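PDB 7C45: CCHC-type domain-containing protein from Trypanosoma brucei brucei, which probably acts as a 3'-5' RNA exonuclease of the RNase D type that trims guide RNAs, carrying zinc knuckles that bind zinc. Local coordinates for residues A[22-32]-A[81-89]. Numbering follows the deposited sequence.
Sequences HEKLKEAVTSL and DVFVKDMQS
In the RNase H-like 3'-5' exonuclease fold, Leu-25, Val-29 and Leu-32 of helix 22-32 meet Val-82, Phe-83 and Met-87 of helix 81-89, two neighbouring helices on one side of the mixed sheet. Their axes run nearly parallel, 18° apart and 10.1 Å at closest approach, and the backbones come nearest at Val-29 and Met-87. Leu-25 divides its branches: CD2 lies 3.6 Å from Val-82 O and also touches Val-82 CG1, while CD1 approaches Phe-83 CD1 obliquely. Beneath them, Phe-73 of strand 70-74 touches Leu-25 and stacks edge-to-face with Phe-83, tying the helix pair to the sheet. On the exposed side lie His-22, Lys-26 and Asp-86, residues that bind a zinc ion in another structure of this protein; that site holds no zinc here. Lys-26 NZ stays 4.2 Å from Asp-86 OD2, too far for a salt bridge, though their opposite charges probably attract. The His-22 ring meets Val-82 CG1 at its edge, through ND1, with Lys-26 CG above one face, displaced toward its margin. Met-87 bends at chi2 (-71°) and chi3 (-68°), which carries its thioether toward helix 22-32: SD packs 3.7 Å from Val-29 CG2, and CE ends 4.0 Å from Leu-32 CD1.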
loop_
_atom_site.group_PDB
_atom_site.type_symbol
_atom_site.label_atom_id
_atom_site.label_comp_id
_atom_site.label_asym_id
_atom_site.label_seq_id
_atom_site.Cartn_x
_atom_site.Cartn_y
_atom_site.Cartn_z
ATOM N N HIS A 22 20.970 18.336 2.167
ATOM C CA HIS A 22 20.432 19.123 1.068
ATOM C C HIS A 22 20.989 18.651 -0.271
ATOM O O HIS A 22 20.246 18.547 -1.252
ATOM C CB HIS A 22 20.737 20.606 1.310
ATOM C CG HIS A 22 20.107 21.526 0.312
ATOM N ND1 HIS A 22 18.742 21.693 0.212
ATOM C CD2 HIS A 22 20.654 22.333 -0.627
ATOM C CE1 HIS A 22 18.475 22.560 -0.748
ATOM N NE2 HIS A 22 19.618 22.964 -1.272
ATOM N N GLU A 23 22.282 18.317 -0.326
ATOM C CA GLU A 23 22.848 17.816 -1.577
ATOM C C GLU A 23 22.163 16.519 -2.002
ATOM O O GLU A 23 21.769 16.356 -3.167
ATOM C CB GLU A 23 24.355 17.605 -1.443
ATOM C CG GLU A 23 25.161 18.889 -1.543
ATOM C CD GLU A 23 24.921 19.630 -2.851
ATOM O OE1 GLU A 23 24.870 18.971 -3.909
ATOM O OE2 GLU A 23 24.770 20.872 -2.820
ATOM N N LYS A 24 22.000 15.585 -1.066
ATOM C CA LYS A 24 21.353 14.326 -1.420
ATOM C C LYS A 24 19.909 14.548 -1.853
ATOM O O LYS A 24 19.389 13.844 -2.732
ATOM C CB LYS A 24 21.431 13.363 -0.241
ATOM C CG LYS A 24 22.841 12.768 -0.023
ATOM C CD LYS A 24 22.898 12.131 1.350
ATOM C CE LYS A 24 24.298 11.965 1.910
ATOM N NZ LYS A 24 24.253 11.103 3.124
ATOM N N LEU A 25 19.236 15.517 -1.234
ATOM C CA LEU A 25 17.845 15.805 -1.554
ATOM C C LEU A 25 17.680 16.329 -2.974
ATOM O O LEU A 25 16.725 15.968 -3.668
ATOM C CB LEU A 25 17.297 16.811 -0.551
ATOM C CG LEU A 25 15.889 17.375 -0.780
ATOM C CD1 LEU A 25 14.809 16.279 -0.660
ATOM C CD2 LEU A 25 15.625 18.493 0.212
ATOM N N LYS A 26 18.571 17.221 -3.411
ATOM C CA LYS A 26 18.470 17.746 -4.770
ATOM C C LYS A 26 18.568 16.629 -5.791
ATOM O O LYS A 26 17.797 16.590 -6.754
ATOM C CB LYS A 26 19.572 18.772 -5.024
ATOM C CG LYS A 26 19.725 19.789 -3.934
ATOM C CD LYS A 26 18.652 20.829 -4.008
ATOM C CE LYS A 26 19.112 21.934 -4.923
ATOM N NZ LYS A 26 18.032 22.888 -5.307
ATOM N N GLU A 27 19.510 15.717 -5.585
ATOM C CA GLU A 27 19.698 14.607 -6.509
ATOM C C GLU A 27 18.468 13.710 -6.531
ATOM O O GLU A 27 18.043 13.261 -7.597
ATOM C CB GLU A 27 20.934 13.815 -6.100
ATOM C CG GLU A 27 21.296 12.669 -6.999
ATOM N N ALA A 28 17.900 13.431 -5.358
ATOM C CA ALA A 28 16.750 12.533 -5.298
ATOM C C ALA A 28 15.542 13.152 -5.986
ATOM O O ALA A 28 14.812 12.467 -6.704
ATOM C CB ALA A 28 16.416 12.198 -3.841
ATOM N N VAL A 29 15.311 14.446 -5.752
ATOM C CA VAL A 29 14.233 15.163 -6.424
ATOM C C VAL A 29 14.399 15.108 -7.942
ATOM O O VAL A 29 13.444 14.830 -8.672
ATOM C CB VAL A 29 14.174 16.616 -5.924
ATOM C CG1 VAL A 29 13.301 17.439 -6.814
ATOM C CG2 VAL A 29 13.652 16.639 -4.484
ATOM N N THR A 30 15.605 15.398 -8.438
ATOM C CA THR A 30 15.819 15.309 -9.885
ATOM C C THR A 30 15.481 13.913 -10.420
ATOM O O THR A 30 14.880 13.786 -11.489
ATOM C CB THR A 30 17.252 15.690 -10.243
ATOM O OG1 THR A 30 17.537 16.994 -9.753
ATOM C CG2 THR A 30 17.431 15.686 -11.747
ATOM N N SER A 31 15.838 12.853 -9.695
ATOM C CA SER A 31 15.483 11.505 -10.148
ATOM C C SER A 31 13.975 11.317 -10.205
ATOM O O SER A 31 13.419 10.899 -11.227
ATOM C CB SER A 31 16.095 10.465 -9.227
ATOM O OG SER A 31 15.639 9.171 -9.576
ATOM N N LEU A 32 13.290 11.633 -9.108
ATOM C CA LEU A 32 11.851 11.419 -9.072
ATOM C C LEU A 32 11.130 12.291 -10.084
ATOM O O LEU A 32 10.048 11.925 -10.552
ATOM C CB LEU A 32 11.316 11.696 -7.669
ATOM C CG LEU A 32 11.813 10.798 -6.570
ATOM C CD1 LEU A 32 11.400 11.392 -5.221
ATOM C CD2 LEU A 32 11.280 9.378 -6.741
ATOM N N ASP A 81 10.506 21.845 6.362
ATOM C CA ASP A 81 10.653 23.013 5.506
ATOM C C ASP A 81 11.609 22.731 4.362
ATOM O O ASP A 81 11.313 23.057 3.210
ATOM C CB ASP A 81 11.128 24.224 6.316
ATOM C CG ASP A 81 11.201 25.497 5.484
ATOM O OD1 ASP A 81 10.209 25.855 4.829
ATOM O OD2 ASP A 81 12.274 26.108 5.444
ATOM N N VAL A 82 12.743 22.104 4.652
ATOM C CA VAL A 82 13.712 21.839 3.592
ATOM C C VAL A 82 13.174 20.772 2.641
ATOM O O VAL A 82 13.209 20.928 1.411
ATOM C CB VAL A 82 15.071 21.439 4.189
ATOM C CG1 VAL A 82 16.002 20.916 3.084
ATOM C CG2 VAL A 82 15.722 22.632 4.870
ATOM N N PHE A 83 12.639 19.691 3.204
ATOM C CA PHE A 83 12.173 18.566 2.389
ATOM C C PHE A 83 11.066 18.970 1.412
ATOM O O PHE A 83 11.085 18.566 0.241
ATOM C CB PHE A 83 11.700 17.439 3.308
ATOM C CG PHE A 83 10.891 16.379 2.616
ATOM C CD1 PHE A 83 11.513 15.400 1.864
ATOM C CD2 PHE A 83 9.506 16.347 2.724
ATOM C CE1 PHE A 83 10.771 14.416 1.213
ATOM C CE2 PHE A 83 8.767 15.360 2.097
ATOM C CZ PHE A 83 9.407 14.393 1.333
ATOM N N VAL A 84 10.097 19.763 1.863
ATOM C CA VAL A 84 8.942 20.051 1.022
ATOM C C VAL A 84 9.242 21.056 -0.087
ATOM O O VAL A 84 8.482 21.118 -1.059
ATOM C CB VAL A 84 7.753 20.566 1.852
ATOM C CG1 VAL A 84 7.349 19.567 2.944
ATOM C CG2 VAL A 84 8.089 21.882 2.434
ATOM N N LYS A 85 10.337 21.816 0.017
ATOM C CA LYS A 85 10.644 22.900 -0.914
ATOM C C LYS A 85 10.380 22.530 -2.373
ATOM O O LYS A 85 9.531 23.134 -3.033
ATOM C CB LYS A 85 12.100 23.342 -0.730
ATOM N N ASP A 86 11.081 21.529 -2.886
ATOM C CA ASP A 86 10.805 21.059 -4.239
ATOM C C ASP A 86 9.922 19.816 -4.286
ATOM O O ASP A 86 9.229 19.603 -5.293
ATOM C CB ASP A 86 12.119 20.785 -4.994
ATOM C CG ASP A 86 12.807 22.068 -5.465
ATOM O OD1 ASP A 86 12.190 23.156 -5.379
ATOM O OD2 ASP A 86 13.958 21.978 -5.935
ATOM N N MET A 87 9.884 19.012 -3.221
ATOM C CA MET A 87 9.049 17.811 -3.281
ATOM C C MET A 87 7.570 18.148 -3.439
ATOM O O MET A 87 6.817 17.350 -4.008
ATOM C CB MET A 87 9.264 16.940 -2.040
ATOM C CG MET A 87 10.578 16.195 -2.019
ATOM S SD MET A 87 10.643 14.853 -3.238
ATOM C CE MET A 87 9.454 13.711 -2.550
ATOM N N GLN A 88 7.126 19.309 -2.945
ATOM C CA GLN A 88 5.696 19.619 -3.012
ATOM C C GLN A 88 5.211 19.700 -4.454
ATOM O O GLN A 88 4.084 19.308 -4.764
ATOM C CB GLN A 88 5.390 20.921 -2.267
ATOM C CG GLN A 88 6.071 22.149 -2.820
ATOM C CD GLN A 88 5.831 23.374 -1.964
ATOM O OE1 GLN A 88 4.739 23.558 -1.422
ATOM N NE2 GLN A 88 6.857 24.217 -1.828
ATOM N N SER A 89 6.056 20.193 -5.356
ATOM C CA SER A 89 5.633 20.320 -6.741
ATOM C C SER A 89 5.441 18.952 -7.384
ATOM O O SER A 89 4.491 18.728 -8.134
ATOM C CB SER A 89 6.664 21.142 -7.507
ATOM O OG SER A 89 6.347 21.175 -8.870
#